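Local coordinates for glycosyl hydrolase family 2, TIM barrel domain protein (Parabacteroides merdae ATCC 43184, PDB 6DXU), which probably acts as a retaining beta-glucuronidase of glycoside hydrolase family 2, cleaving terminal glucuronic acid from conjugates in the human gut, at residues D[588-593]-D[612-617]; D[328-333]-D[358-363]; D[362-367]-D[512-517]. All coordinates share one frame; numbering follows the deposited sequence.

Interaction 1. Residues D[588-593]-D[612-617]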
ATOM      1  N   THR D 588      47.469   2.011 -16.839  1.00 22.65           N
ATOM      2  CA  THR D 588      46.309   2.634 -17.463  1.00 22.70           C
ATOM      3  C   THR D 588      45.429   1.558 -18.079  1.00 18.94           C
ATOM      4  O   THR D 588      45.818   0.392 -18.192  1.00 24.93           O
ATOM      5  CB  THR D 588      46.673   3.630 -18.571  1.00 24.63           C
ATOM      6  OG1 THR D 588      47.013   2.891 -19.750  1.00 25.74           O
ATOM      7  CG2 THR D 588      47.841   4.540 -18.172  1.00 22.67           C
ATOM      8  N   ALA D 589      44.237   1.973 -18.506  1.00 22.15           N
ATOM      9  CA  ALA D 589      43.350   1.093 -19.253  1.00 21.78           C
ATOM     10  C   ALA D 589      42.759   1.861 -20.429  1.00 19.24           C
ATOM     11  O   ALA D 589      42.028   2.842 -20.229  1.00 21.97           O
ATOM     12  CB  ALA D 589      42.250   0.529 -18.343  1.00 21.08           C
ATOM     13  N   TYR D 590      43.081   1.413 -21.645  1.00 20.68           N
ATOM     14  CA  TYR D 590      42.479   1.961 -22.858  1.00 18.81           C
ATOM     15  C   TYR D 590      40.966   1.722 -22.852  1.00 19.78           C
ATOM     16  O   TYR D 590      40.489   0.690 -22.368  1.00 21.55           O
ATOM     17  CB  TYR D 590      43.133   1.302 -24.086  1.00 17.85           C
ATOM     18  CG  TYR D 590      42.646   1.888 -25.394  1.00 19.73           C
ATOM     19  CD1 TYR D 590      41.455   1.443 -25.971  1.00 20.31           C
ATOM     20  CD2 TYR D 590      43.353   2.903 -26.037  1.00 20.90           C
ATOM     21  CE1 TYR D 590      40.969   2.004 -27.143  1.00 19.42           C
ATOM     22  CE2 TYR D 590      42.879   3.464 -27.231  1.00 20.23           C
ATOM     23  CZ  TYR D 590      41.681   3.008 -27.772  1.00 21.80           C
ATOM     24  OH  TYR D 590      41.174   3.559 -28.944  1.00 21.88           O
ATOM     25  N   TRP D 591      40.202   2.675 -23.408  1.00 19.97           N
ATOM     26  CA  TRP D 591      38.741   2.561 -23.495  1.00 20.03           C
ATOM     27  C   TRP D 591      38.258   2.530 -24.944  1.00 19.64           C
ATOM     28  O   TRP D 591      38.389   3.542 -25.651  1.00 20.44           O
ATOM     29  CB  TRP D 591      38.036   3.720 -22.769  1.00 17.49           C
ATOM     30  CG  TRP D 591      36.538   3.651 -22.954  1.00 21.39           C
ATOM     31  CD1 TRP D 591      35.803   4.160 -23.996  1.00 23.31           C
ATOM     32  CD2 TRP D 591      35.600   2.981 -22.097  1.00 21.82           C
ATOM     33  NE1 TRP D 591      34.461   3.854 -23.828  1.00 23.44           N
ATOM     34  CE2 TRP D 591      34.313   3.141 -22.666  1.00 23.27           C
ATOM     35  CE3 TRP D 591      35.720   2.289 -20.889  1.00 22.65           C
ATOM     36  CZ2 TRP D 591      33.167   2.614 -22.076  1.00 22.70           C
ATOM     37  CZ3 TRP D 591      34.569   1.763 -20.298  1.00 20.83           C
ATOM     38  CH2 TRP D 591      33.311   1.936 -20.895  1.00 24.32           C
ATOM     39  N   PRO D 592      37.630   1.449 -25.427  1.00 18.70           N
ATOM     40  CA  PRO D 592      37.526   0.101 -24.878  1.00 19.55           C
ATOM     41  C   PRO D 592      38.318  -0.859 -25.748  1.00 21.40           C
ATOM     42  O   PRO D 592      38.937  -0.451 -26.740  1.00 22.56           O
ATOM     43  CB  PRO D 592      36.045  -0.205 -25.019  1.00 20.41           C
ATOM     44  CG  PRO D 592      35.757   0.369 -26.418  1.00 17.95           C
ATOM     45  CD  PRO D 592      36.662   1.622 -26.530  1.00 19.42           C
ATOM     46  N   PHE D 593      38.239  -2.147 -25.424  1.00 20.80           N
ATOM     47  CA  PHE D 593      38.832  -3.151 -26.298  1.00 20.69           C
ATOM     48  C   PHE D 593      38.080  -3.248 -27.622  1.00 23.88           C
ATOM     49  O   PHE D 593      38.695  -3.320 -28.697  1.00 21.23           O
ATOM     50  CB  PHE D 593      38.841  -4.502 -25.594  1.00 21.16           C
ATOM     51  CG  PHE D 593      39.506  -5.588 -26.377  1.00 21.58           C
ATOM     52  CD1 PHE D 593      40.846  -5.495 -26.704  1.00 20.09           C
ATOM     53  CD2 PHE D 593      38.798  -6.714 -26.764  1.00 19.16           C
ATOM     54  CE1 PHE D 593      41.476  -6.504 -27.411  1.00 20.97           C
ATOM     55  CE2 PHE D 593      39.413  -7.727 -27.460  1.00 22.62           C
ATOM     56  CZ  PHE D 593      40.759  -7.631 -27.787  1.00 22.40           C
ATOM     57  N   LYS D 612      35.741   3.599 -30.518  1.00 21.62           N
ATOM     58  CA  LYS D 612      37.095   3.698 -29.985  1.00 20.05           C
ATOM     59  C   LYS D 612      37.790   2.354 -29.843  1.00 21.04           C
ATOM     60  O   LYS D 612      38.978   2.319 -29.498  1.00 21.83           O
ATOM     61  CB  LYS D 612      37.054   4.393 -28.621  1.00 22.66           C
ATOM     62  CG  LYS D 612      36.658   5.847 -28.693  1.00 21.39           C
ATOM     63  CD  LYS D 612      36.621   6.462 -27.284  1.00 21.84           C
ATOM     64  CE  LYS D 612      36.290   7.939 -27.341  1.00 25.64           C
ATOM     65  NZ  LYS D 612      34.950   8.208 -27.917  1.00 24.41           N
ATOM     66  N   GLY D 613      37.102   1.243 -30.098  1.00 19.81           N
ATOM     67  CA  GLY D 613      37.721  -0.048 -29.891  1.00 18.45           C
ATOM     68  C   GLY D 613      38.931  -0.245 -30.785  1.00 21.02           C
ATOM     69  O   GLY D 613      39.098   0.422 -31.801  1.00 19.69           O
ATOM     70  N   VAL D 614      39.818  -1.149 -30.358  1.00 20.00           N
ATOM     71  CA  VAL D 614      40.868  -1.636 -31.242  1.00 21.36           C
ATOM     72  C   VAL D 614      40.424  -2.901 -31.944  1.00 24.82           C
ATOM     73  O   VAL D 614      41.172  -3.466 -32.756  1.00 22.65           O
ATOM     74  CB  VAL D 614      42.187  -1.827 -30.466  1.00 21.41           C
ATOM     75  CG1 VAL D 614      42.566  -0.530 -29.795  1.00 22.31           C
ATOM     76  CG2 VAL D 614      42.087  -2.965 -29.458  1.00 19.67           C
ATOM     77  N   VAL D 615      39.211  -3.351 -31.663  1.00 20.41           N
ATOM     78  CA  VAL D 615      38.594  -4.487 -32.325  1.00 22.28           C
ATOM     79  C   VAL D 615      37.189  -4.064 -32.724  1.00 20.74           C
ATOM     80  O   VAL D 615      36.525  -3.327 -31.983  1.00 17.86           O
ATOM     81  CB  VAL D 615      38.578  -5.714 -31.391  1.00 22.75           C
ATOM     82  CG1 VAL D 615      37.849  -6.864 -32.039  1.00 21.81           C
ATOM     83  CG2 VAL D 615      40.028  -6.114 -31.025  1.00 22.10           C
ATOM     84  N   GLU D 616      36.745  -4.498 -33.907  1.00 21.95           N
ATOM     85  CA  GLU D 616      35.384  -4.198 -34.338  1.00 18.77           C
ATOM     86  C   GLU D 616      34.380  -5.036 -33.548  1.00 19.25           C
ATOM     87  O   GLU D 616      34.721  -6.049 -32.928  1.00 19.69           O
ATOM     88  CB  GLU D 616      35.209  -4.475 -35.840  1.00 21.01           C
ATOM     89  CG  GLU D 616      36.165  -3.678 -36.769  1.00 22.06           C
ATOM     90  CD  GLU D 616      35.883  -3.960 -38.244  1.00 27.28           C
ATOM     91  OE1 GLU D 616      34.725  -3.758 -38.667  1.00 28.00           O
ATOM     92  OE2 GLU D 616      36.801  -4.406 -38.968  1.00 27.74           O
ATOM     93  N   ARG D 617      33.115  -4.621 -33.616  1.00 17.92           N
ATOM     94  CA  ARG D 617      32.064  -5.219 -32.802  1.00 17.66           C
ATOM     95  C   ARG D 617      31.807  -6.679 -33.159  1.00 22.09           C
ATOM     96  O   ARG D 617      31.127  -7.378 -32.396  1.00 20.36           O
ATOM     97  CB  ARG D 617      30.784  -4.367 -32.933  1.00 15.52           C
ATOM     98  CG  ARG D 617      29.727  -4.612 -31.870  1.00 19.83           C
ATOM     99  CD  ARG D 617      28.618  -3.552 -31.950  1.00 19.92           C
ATOM    100  NE  ARG D 617      27.516  -3.791 -31.016  1.00 22.35           N
ATOM    101  CZ  ARG D 617      26.300  -4.188 -31.388  1.00 23.98           C
ATOM    102  NH1 ARG D 617      26.021  -4.394 -32.681  1.00 21.46           N
ATOM    103  NH2 ARG D 617      25.359  -4.376 -30.467  1.00 20.13           N
TER

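Interaction 2. Residues D[328-333]-D[358-363]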
ATOM      1  N   ARG D 328      48.615  -2.973 -17.851  1.00 19.13           N
ATOM      2  CA  ARG D 328      48.424  -2.803 -19.290  1.00 18.97           C
ATOM      3  C   ARG D 328      46.966  -3.133 -19.559  1.00 21.00           C
ATOM      4  O   ARG D 328      46.618  -4.283 -19.819  1.00 20.89           O
ATOM      5  CB  ARG D 328      49.354  -3.722 -20.056  1.00 20.71           C
ATOM      6  CG  ARG D 328      50.821  -3.361 -19.929  1.00 24.84           C
ATOM      7  CD  ARG D 328      51.671  -4.564 -20.354  1.00 28.69           C
ATOM      8  NE  ARG D 328      52.807  -4.227 -21.206  1.00 44.63           N
ATOM      9  CZ  ARG D 328      53.781  -3.367 -20.918  1.00 45.05           C
ATOM     10  NH1 ARG D 328      53.796  -2.712 -19.765  1.00 44.60           N
ATOM     11  NH2 ARG D 328      54.756  -3.161 -21.805  1.00 44.44           N
ATOM     12  N   GLY D 329      46.122  -2.116 -19.506  1.00 20.88           N
ATOM     13  CA  GLY D 329      44.711  -2.380 -19.348  1.00 22.95           C
ATOM     14  C   GLY D 329      43.820  -2.077 -20.533  1.00 22.52           C
ATOM     15  O   GLY D 329      44.201  -1.358 -21.460  1.00 19.46           O
ATOM     16  N   THR D 330      42.612  -2.630 -20.494  1.00 18.47           N
ATOM     17  CA  THR D 330      41.572  -2.277 -21.441  1.00 19.07           C
ATOM     18  C   THR D 330      40.251  -2.268 -20.675  1.00 19.65           C
ATOM     19  O   THR D 330      40.227  -2.357 -19.440  1.00 20.83           O
ATOM     20  CB  THR D 330      41.592  -3.232 -22.647  1.00 20.81           C
ATOM     21  OG1 THR D 330      40.686  -2.761 -23.654  1.00 21.16           O
ATOM     22  CG2 THR D 330      41.213  -4.648 -22.236  1.00 21.72           C
ATOM     23  N   HIS D 331      39.155  -2.113 -21.401  1.00 19.46           N
ATOM     24  CA  HIS D 331      37.806  -2.239 -20.858  1.00 22.12           C
ATOM     25  C   HIS D 331      36.994  -3.107 -21.796  1.00 23.58           C
ATOM     26  O   HIS D 331      37.366  -3.326 -22.952  1.00 20.47           O
ATOM     27  CB  HIS D 331      37.053  -0.911 -20.737  1.00 19.45           C
ATOM     28  CG  HIS D 331      37.661   0.097 -19.813  1.00 21.99           C
ATOM     29  ND1 HIS D 331      38.798   0.811 -20.122  1.00 21.06           N
ATOM     30  CD2 HIS D 331      37.215   0.592 -18.631  1.00 20.88           C
ATOM     31  CE1 HIS D 331      39.048   1.676 -19.151  1.00 20.66           C
ATOM     32  NE2 HIS D 331      38.101   1.565 -18.236  1.00 21.61           N
ATOM     33  N   ARG D 332      35.835  -3.546 -21.319  1.00 22.51           N
ATOM     34  CA  ARG D 332      34.896  -4.174 -22.231  1.00 19.54           C
ATOM     35  C   ARG D 332      33.477  -3.907 -21.751  1.00 22.34           C
ATOM     36  O   ARG D 332      33.228  -3.741 -20.553  1.00 18.69           O
ATOM     37  CB  ARG D 332      35.160  -5.682 -22.367  1.00 20.91           C
ATOM     38  CG  ARG D 332      34.649  -6.526 -21.212  1.00 22.44           C
ATOM     39  CD  ARG D 332      34.912  -8.019 -21.422  1.00 20.84           C
ATOM     40  NE  ARG D 332      34.197  -8.591 -22.576  1.00 21.96           N
ATOM     41  CZ  ARG D 332      32.957  -9.087 -22.539  1.00 20.70           C
ATOM     42  NH1 ARG D 332      32.248  -9.079 -21.409  1.00 19.39           N
ATOM     43  NH2 ARG D 332      32.422  -9.610 -23.639  1.00 21.42           N
ATOM     44  N   HIS D 333      32.568  -3.811 -22.712  1.00 17.40           N
ATOM     45  CA  HIS D 333      31.137  -3.891 -22.469  1.00 20.80           C
ATOM     46  C   HIS D 333      30.635  -5.275 -22.872  1.00 20.79           C
ATOM     47  O   HIS D 333      31.219  -5.946 -23.736  1.00 20.59           O
ATOM     48  CB  HIS D 333      30.385  -2.809 -23.255  1.00 18.43           C
ATOM     49  CG  HIS D 333      30.205  -1.527 -22.501  1.00 24.16           C
ATOM     50  ND1 HIS D 333      29.447  -1.441 -21.352  1.00 20.59           N
ATOM     51  CD2 HIS D 333      30.672  -0.278 -22.740  1.00 21.66           C
ATOM     52  CE1 HIS D 333      29.457  -0.192 -20.916  1.00 23.37           C
ATOM     53  NE2 HIS D 333      30.194   0.532 -21.740  1.00 20.27           N
ATOM     54  N   MET D 358      46.813  -9.930 -27.014  1.00 20.82           N
ATOM     55  CA  MET D 358      47.259  -8.569 -27.259  1.00 20.66           C
ATOM     56  C   MET D 358      48.214  -8.069 -26.190  1.00 20.46           C
ATOM     57  O   MET D 358      48.774  -6.978 -26.347  1.00 19.81           O
ATOM     58  CB  MET D 358      46.057  -7.617 -27.353  1.00 22.30           C
ATOM     59  CG  MET D 358      46.336  -6.306 -28.086  1.00 20.12           C
ATOM     60  SD  MET D 358      44.905  -5.192 -28.163  1.00 22.95           S
ATOM     61  CE  MET D 358      44.730  -4.667 -26.443  1.00 18.76           C
ATOM     62  N   GLY D 359      48.403  -8.830 -25.113  1.00 23.04           N
ATOM     63  CA  GLY D 359      49.258  -8.425 -24.014  1.00 24.85           C
ATOM     64  C   GLY D 359      48.553  -7.795 -22.832  1.00 24.20           C
ATOM     65  O   GLY D 359      49.233  -7.321 -21.912  1.00 23.97           O
ATOM     66  N   VAL D 360      47.214  -7.773 -22.824  1.00 22.48           N
ATOM     67  CA  VAL D 360      46.484  -7.180 -21.706  1.00 18.79           C
ATOM     68  C   VAL D 360      46.795  -7.934 -20.420  1.00 19.14           C
ATOM     69  O   VAL D 360      46.796  -9.172 -20.390  1.00 19.49           O
ATOM     70  CB  VAL D 360      44.974  -7.198 -22.013  1.00 20.19           C
ATOM     71  CG1 VAL D 360      44.137  -6.815 -20.771  1.00 20.59           C
ATOM     72  CG2 VAL D 360      44.662  -6.278 -23.193  1.00 18.06           C
ATOM     73  N   ASN D 361      47.036  -7.193 -19.333  1.00 19.16           N
ATOM     74  CA  ASN D 361      47.111  -7.819 -18.012  1.00 21.86           C
ATOM     75  C   ASN D 361      46.148  -7.193 -17.006  1.00 20.63           C
ATOM     76  O   ASN D 361      46.209  -7.529 -15.811  1.00 18.65           O
ATOM     77  CB  ASN D 361      48.549  -7.804 -17.451  1.00 22.42           C
ATOM     78  CG  ASN D 361      49.069  -6.393 -17.141  1.00 24.11           C
ATOM     79  OD1 ASN D 361      48.303  -5.451 -16.943  1.00 22.51           O
ATOM     80  ND2 ASN D 361      50.396  -6.251 -17.110  1.00 22.92           N
ATOM     81  N   PHE D 362      45.268  -6.295 -17.447  1.00 19.97           N
ATOM     82  CA  PHE D 362      44.369  -5.592 -16.541  1.00 19.35           C
ATOM     83  C   PHE D 362      43.121  -5.200 -17.313  1.00 21.08           C
ATOM     84  O   PHE D 362      43.208  -4.798 -18.476  1.00 19.28           O
ATOM     85  CB  PHE D 362      45.042  -4.345 -15.949  1.00 21.03           C
ATOM     86  CG  PHE D 362      44.121  -3.470 -15.141  1.00 21.13           C
ATOM     87  CD1 PHE D 362      43.493  -3.952 -14.000  1.00 21.94           C
ATOM     88  CD2 PHE D 362      43.899  -2.158 -15.520  1.00 21.70           C
ATOM     89  CE1 PHE D 362      42.637  -3.124 -13.262  1.00 23.41           C
ATOM     90  CE2 PHE D 362      43.058  -1.334 -14.807  1.00 19.54           C
ATOM     91  CZ  PHE D 362      42.420  -1.817 -13.668  1.00 21.95           C
ATOM     92  N   ILE D 363      41.958  -5.303 -16.674  1.00 21.48           N
ATOM     93  CA  ILE D 363      40.726  -4.886 -17.328  1.00 19.12           C
ATOM     94  C   ILE D 363      39.807  -4.251 -16.294  1.00 22.01           C
ATOM     95  O   ILE D 363      39.692  -4.728 -15.159  1.00 19.27           O
ATOM     96  CB  ILE D 363      40.034  -6.061 -18.065  1.00 19.47           C
ATOM     97  CG1 ILE D 363      38.870  -5.552 -18.931  1.00 20.12           C
ATOM     98  CG2 ILE D 363      39.570  -7.144 -17.079  1.00 18.11           C
ATOM     99  CD1 ILE D 363      38.285  -6.610 -19.873  1.00 20.67           C
TER

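Interaction 3. Residues D[362-367]-D[512-517]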
ATOM      1  N   PHE D 362      45.268  -6.295 -17.447  1.00 19.97           N
ATOM      2  CA  PHE D 362      44.369  -5.592 -16.541  1.00 19.35           C
ATOM      3  C   PHE D 362      43.121  -5.200 -17.313  1.00 21.08           C
ATOM      4  O   PHE D 362      43.208  -4.798 -18.476  1.00 19.28           O
ATOM      5  CB  PHE D 362      45.042  -4.345 -15.949  1.00 21.03           C
ATOM      6  CG  PHE D 362      44.121  -3.470 -15.141  1.00 21.13           C
ATOM      7  CD1 PHE D 362      43.493  -3.952 -14.000  1.00 21.94           C
ATOM      8  CD2 PHE D 362      43.899  -2.158 -15.520  1.00 21.70           C
ATOM      9  CE1 PHE D 362      42.637  -3.124 -13.262  1.00 23.41           C
ATOM     10  CE2 PHE D 362      43.058  -1.334 -14.807  1.00 19.54           C
ATOM     11  CZ  PHE D 362      42.420  -1.817 -13.668  1.00 21.95           C
ATOM     12  N   ILE D 363      41.958  -5.303 -16.674  1.00 21.48           N
ATOM     13  CA  ILE D 363      40.726  -4.886 -17.328  1.00 19.12           C
ATOM     14  C   ILE D 363      39.807  -4.251 -16.294  1.00 22.01           C
ATOM     15  O   ILE D 363      39.692  -4.728 -15.159  1.00 19.27           O
ATOM     16  CB  ILE D 363      40.034  -6.061 -18.065  1.00 19.47           C
ATOM     17  CG1 ILE D 363      38.870  -5.552 -18.931  1.00 20.12           C
ATOM     18  CG2 ILE D 363      39.570  -7.144 -17.079  1.00 18.11           C
ATOM     19  CD1 ILE D 363      38.285  -6.610 -19.873  1.00 20.67           C
ATOM     20  N   ARG D 364      39.176  -3.160 -16.689  1.00 16.72           N
ATOM     21  CA  ARG D 364      38.041  -2.602 -15.964  1.00 16.31           C
ATOM     22  C   ARG D 364      36.791  -3.015 -16.726  1.00 19.38           C
ATOM     23  O   ARG D 364      36.675  -2.737 -17.924  1.00 18.46           O
ATOM     24  CB  ARG D 364      38.175  -1.085 -15.853  1.00 15.97           C
ATOM     25  CG  ARG D 364      36.951  -0.345 -15.270  1.00 18.76           C
ATOM     26  CD  ARG D 364      37.290   1.120 -15.047  1.00 20.01           C
ATOM     27  NE  ARG D 364      36.114   1.928 -14.729  1.00 18.94           N
ATOM     28  CZ  ARG D 364      35.667   2.951 -15.451  1.00 23.59           C
ATOM     29  NH1 ARG D 364      36.279   3.314 -16.574  1.00 21.37           N
ATOM     30  NH2 ARG D 364      34.592   3.616 -15.041  1.00 24.22           N
ATOM     31  N   LEU D 365      35.876  -3.715 -16.051  1.00 18.53           N
ATOM     32  CA  LEU D 365      34.794  -4.428 -16.739  1.00 21.26           C
ATOM     33  C   LEU D 365      33.621  -3.495 -17.058  1.00 21.09           C
ATOM     34  O   LEU D 365      32.470  -3.735 -16.693  1.00 19.71           O
ATOM     35  CB  LEU D 365      34.352  -5.630 -15.911  1.00 15.66           C
ATOM     36  CG  LEU D 365      35.415  -6.730 -15.819  1.00 18.04           C
ATOM     37  CD1 LEU D 365      34.985  -7.856 -14.885  1.00 19.36           C
ATOM     38  CD2 LEU D 365      35.694  -7.296 -17.211  1.00 20.38           C
ATOM     39  N   GLY D 366      33.929  -2.429 -17.799  1.00 17.98           N
ATOM     40  CA  GLY D 366      32.892  -1.475 -18.127  1.00 21.08           C
ATOM     41  C   GLY D 366      32.367  -0.851 -16.857  1.00 22.39           C
ATOM     42  O   GLY D 366      33.114  -0.611 -15.902  1.00 23.40           O
ATOM     43  N   HIS D 367      31.060  -0.608 -16.818  1.00 19.38           N
ATOM     44  CA  HIS D 367      30.461   0.099 -15.697  1.00 18.93           C
ATOM     45  C   HIS D 367      29.569  -0.795 -14.840  1.00 21.98           C
ATOM     46  O   HIS D 367      28.678  -0.287 -14.148  1.00 21.40           O
ATOM     47  CB  HIS D 367      29.673   1.306 -16.214  1.00 21.22           C
ATOM     48  CG  HIS D 367      30.505   2.254 -17.021  1.00 23.93           C
ATOM     49  ND1 HIS D 367      31.705   2.759 -16.566  1.00 27.52           N
ATOM     50  CD2 HIS D 367      30.340   2.748 -18.271  1.00 24.64           C
ATOM     51  CE1 HIS D 367      32.229   3.547 -17.490  1.00 25.41           C
ATOM     52  NE2 HIS D 367      31.419   3.560 -18.533  1.00 24.00           N
ATOM     53  N   HIS D 512      45.009   5.339 -14.096  1.00 20.59           N
ATOM     54  CA  HIS D 512      44.371   6.075 -15.185  1.00 22.73           C
ATOM     55  C   HIS D 512      43.483   5.120 -15.984  1.00 22.24           C
ATOM     56  O   HIS D 512      43.987   4.292 -16.739  1.00 23.10           O
ATOM     57  CB  HIS D 512      45.449   6.709 -16.062  1.00 25.53           C
ATOM     58  CG  HIS D 512      44.935   7.354 -17.312  1.00 25.60           C
ATOM     59  ND1 HIS D 512      45.769   7.728 -18.346  1.00 24.23           N
ATOM     60  CD2 HIS D 512      43.682   7.711 -17.689  1.00 25.51           C
ATOM     61  CE1 HIS D 512      45.050   8.275 -19.311  1.00 23.71           C
ATOM     62  NE2 HIS D 512      43.780   8.288 -18.932  1.00 23.11           N
ATOM     63  N   VAL D 513      42.164   5.219 -15.844  1.00 23.23           N
ATOM     64  CA  VAL D 513      41.278   4.394 -16.664  1.00 22.67           C
ATOM     65  C   VAL D 513      40.501   5.277 -17.638  1.00 21.52           C
ATOM     66  O   VAL D 513      39.916   6.292 -17.246  1.00 21.28           O
ATOM     67  CB  VAL D 513      40.336   3.510 -15.827  1.00 22.86           C
ATOM     68  CG1 VAL D 513      41.142   2.387 -15.148  1.00 22.98           C
ATOM     69  CG2 VAL D 513      39.540   4.325 -14.827  1.00 21.75           C
ATOM     70  N   GLU D 514      40.508   4.859 -18.912  1.00 22.20           N
ATOM     71  CA  GLU D 514      39.862   5.454 -20.084  1.00 20.83           C
ATOM     72  C   GLU D 514      40.784   6.441 -20.772  1.00 21.21           C
ATOM     73  O   GLU D 514      41.129   7.491 -20.224  1.00 19.60           O
ATOM     74  CB  GLU D 514      38.510   6.126 -19.773  1.00 17.30           C
ATOM     75  CG  GLU D 514      37.492   5.166 -19.152  1.00 20.45           C
ATOM     76  CD  GLU D 514      36.077   5.721 -19.141  1.00 23.21           C
ATOM     77  OE1 GLU D 514      35.775   6.602 -19.979  1.00 25.93           O
ATOM     78  OE2 GLU D 514      35.272   5.265 -18.301  1.00 21.47           O
ATOM     79  N   TRP D 515      41.183   6.083 -21.987  1.00 24.18           N
ATOM     80  CA  TRP D 515      41.858   6.968 -22.922  1.00 20.96           C
ATOM     81  C   TRP D 515      41.725   6.318 -24.286  1.00 21.01           C
ATOM     82  O   TRP D 515      41.327   5.153 -24.395  1.00 20.45           O
ATOM     83  CB  TRP D 515      43.329   7.211 -22.543  1.00 21.00           C
ATOM     84  CG  TRP D 515      44.215   5.967 -22.448  1.00 21.27           C
ATOM     85  CD1 TRP D 515      44.375   5.154 -21.353  1.00 18.86           C
ATOM     86  CD2 TRP D 515      45.059   5.413 -23.483  1.00 18.83           C
ATOM     87  NE1 TRP D 515      45.265   4.137 -21.642  1.00 18.71           N
ATOM     88  CE2 TRP D 515      45.702   4.278 -22.937  1.00 19.85           C
ATOM     89  CE3 TRP D 515      45.342   5.781 -24.806  1.00 24.69           C
ATOM     90  CZ2 TRP D 515      46.595   3.490 -23.678  1.00 22.94           C
ATOM     91  CZ3 TRP D 515      46.230   4.999 -25.544  1.00 22.19           C
ATOM     92  CH2 TRP D 515      46.848   3.866 -24.974  1.00 22.26           C
ATOM     93  N   GLY D 516      42.059   7.081 -25.325  1.00 19.12           N
ATOM     94  CA  GLY D 516      42.014   6.553 -26.681  1.00 20.05           C
ATOM     95  C   GLY D 516      41.413   7.506 -27.695  1.00 21.38           C
ATOM     96  O   GLY D 516      41.490   8.729 -27.522  1.00 20.74           O
ATOM     97  N   GLY D 517      40.806   6.955 -28.748  1.00 22.81           N
ATOM     98  CA  GLY D 517      40.145   7.759 -29.765  1.00 21.76           C
ATOM     99  C   GLY D 517      39.347   6.871 -30.697  1.00 21.36           C
ATOM    100  O   GLY D 517      39.602   5.671 -30.807  1.00 21.40           O
TER

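Interaction 1. Residues D[588-593]-D[612-617]
K612 meets Y590 through its backbone: the phenol OH donates to K612 O at 2.6 Å, lying in the carbonyl plane with a C=O...O angle of 150°, and the oxygen sits at the edge of the ring. K612 CB presses on P592 CD at 3.5 Å, tight for two carbons, and also abuts W591 O, while CD reaches the edge of the indole at W591 CD1. The lysine tail then leads away, and NZ pairs with D518. At G613 the chain runs close to P592, whose preceding peptide is cis; G613 CA points a hydrogen almost straight at P592 O (3.4 Å, 172° at H), a buried carbonyl with no hydrogen-bond partner. V614 N and V615 N both turn to F593 O, each 3.0 Å from it, so one acceptor takes two weak, bent bonds. The methyls of V614 divide: CG1 lies over a face of the Y590 ring, CG2 beside F593 CD1. V615 CG2 settles over the F593 ring, a CH-pi contact 4.0 Å from the centroid. F593 CG, anti to the F593 backbone N (chi1 -176°), brings the ring back to V614 and V615, although F593 CB points away from them. A phenylalanine in place of Y590 would probably leave K612 O without this donor and the 612-617 loop less firmly held here. Outside, helix 565-579 packs on Y590 and V614, helix 623-632 on F593, V614 and V615, and helix 345-357 on F593 and V615, so the loop following strand 587-589 is wedged among three helices.

Interaction 2. Residues D[328-333]-D[358-363]
R328 and N361 start the pairing with a side chain. R328 N donates to N361 OD1 at 2.7 Å, nearly straight (170°), though the donor is tilted 32° from the carbonyl plane. R328 O accepts N361 N at 3.0 Å and, weakly, F362 N, so N361 grips both backbone polar atoms of R328. Next, T330 N donates to F362 O at 3.0 Å, and G329 CA approaches the same oxygen through its hydrogen. The T330 N bond and the weak F362 N bond flank G329 in its parallel bridge with F362, T330 pairs with I363 in the next, and the two N361 bonds extend the pairing ahead of strand 362-364. F362 lies against G329, its CB and CD2 each 3.9 Å from G329 CA; a CB on this glycine would collide with F362 CD2. On the face carrying T330 and I363, T330 CG2 touches both methyls of V360, from the loop before strand 362-364, at 3.9 Å, and I363 CD1 reaches R332 CG, beyond T330 in the chain, equally close.

Farther out, N361 CG stands between its backbone N and carbonyl carbon (chi1 66°), which turns OD1 to R328 and lets ND2 bond L326 O. The guanidinium of R332 goes to E351 and Q370, while M355 of helix 345-357 covers T330, R332 and I363. G359, with positive phi, closes that helix in a Schellman motif and turns the chain into the second strand. Strand 323-331, helix 345-357 and strand 362-364 thus form a beta-alpha-beta unit, the repeating element of the TIM barrel.

Interaction 3. Residues D[362-367]-D[512-517]
Two barrel strands that are not neighbours, 362-364 and 512-513, face each other across the interior of the TIM barrel, joined by side chains at their C-terminal ends. R364 is extended from CG to NE with CG anti to the backbone N (chi1 172°), which sends the guanidinium across to E514, just past the end of strand 512-513. NH1 donates to E514 OE2 at 2.8 Å in a nearly straight salt bridge (170°). The carboxylate offers the anti lone pair of OE2, the oxygen lies close to the guanidinium plane, and the two flat groups are only 20° apart. Nearer the backbone, R364 CD packs on V513 CB and CG2, each 3.9 Å away, and V513 CG1 comes to the edge of the F362 ring, 4.2 Å from CE2. H367 adds an edge contact, its CE1 3.6 Å from E514 OE2, while H367 ND1 bonds E388.

The other nitrogens of R364 are also engaged: NE with E388, NH2 with N429, and NH1 a second time with H331 NE2. Bound at all three nitrogens, the guanidinium has little freedom to turn, and it joins E514 and E388 through one positive group. Since family 2 hydrolases keep their active site at this end of the barrel, the geometry is consistent with R364 positioning the carboxylate of E514 from its anti side.

In the fold
All three contacts are buried about 9 to 10 Å from the centre of the chain, their centres about 8 Å from one another, all three reaching the same barrel sheet, though 612-617 is loop. Strand 323-331 lies between 362-364 and 587-589, and 587-589 is flanked in turn by 512-513. Interaction 2 joins adjacent strands, chiefly by backbone bonds; interaction 3 shares F362 and I363 with it but spans the barrel interior by a salt bridge. Interaction 1 lies beyond the strand ends, where a loop is held by carbonyl acceptors and aliphatic-aromatic packing under outer helices. H331 ties them together: besides its bond to R364, its ND1 bonds Y590 O of interaction 1.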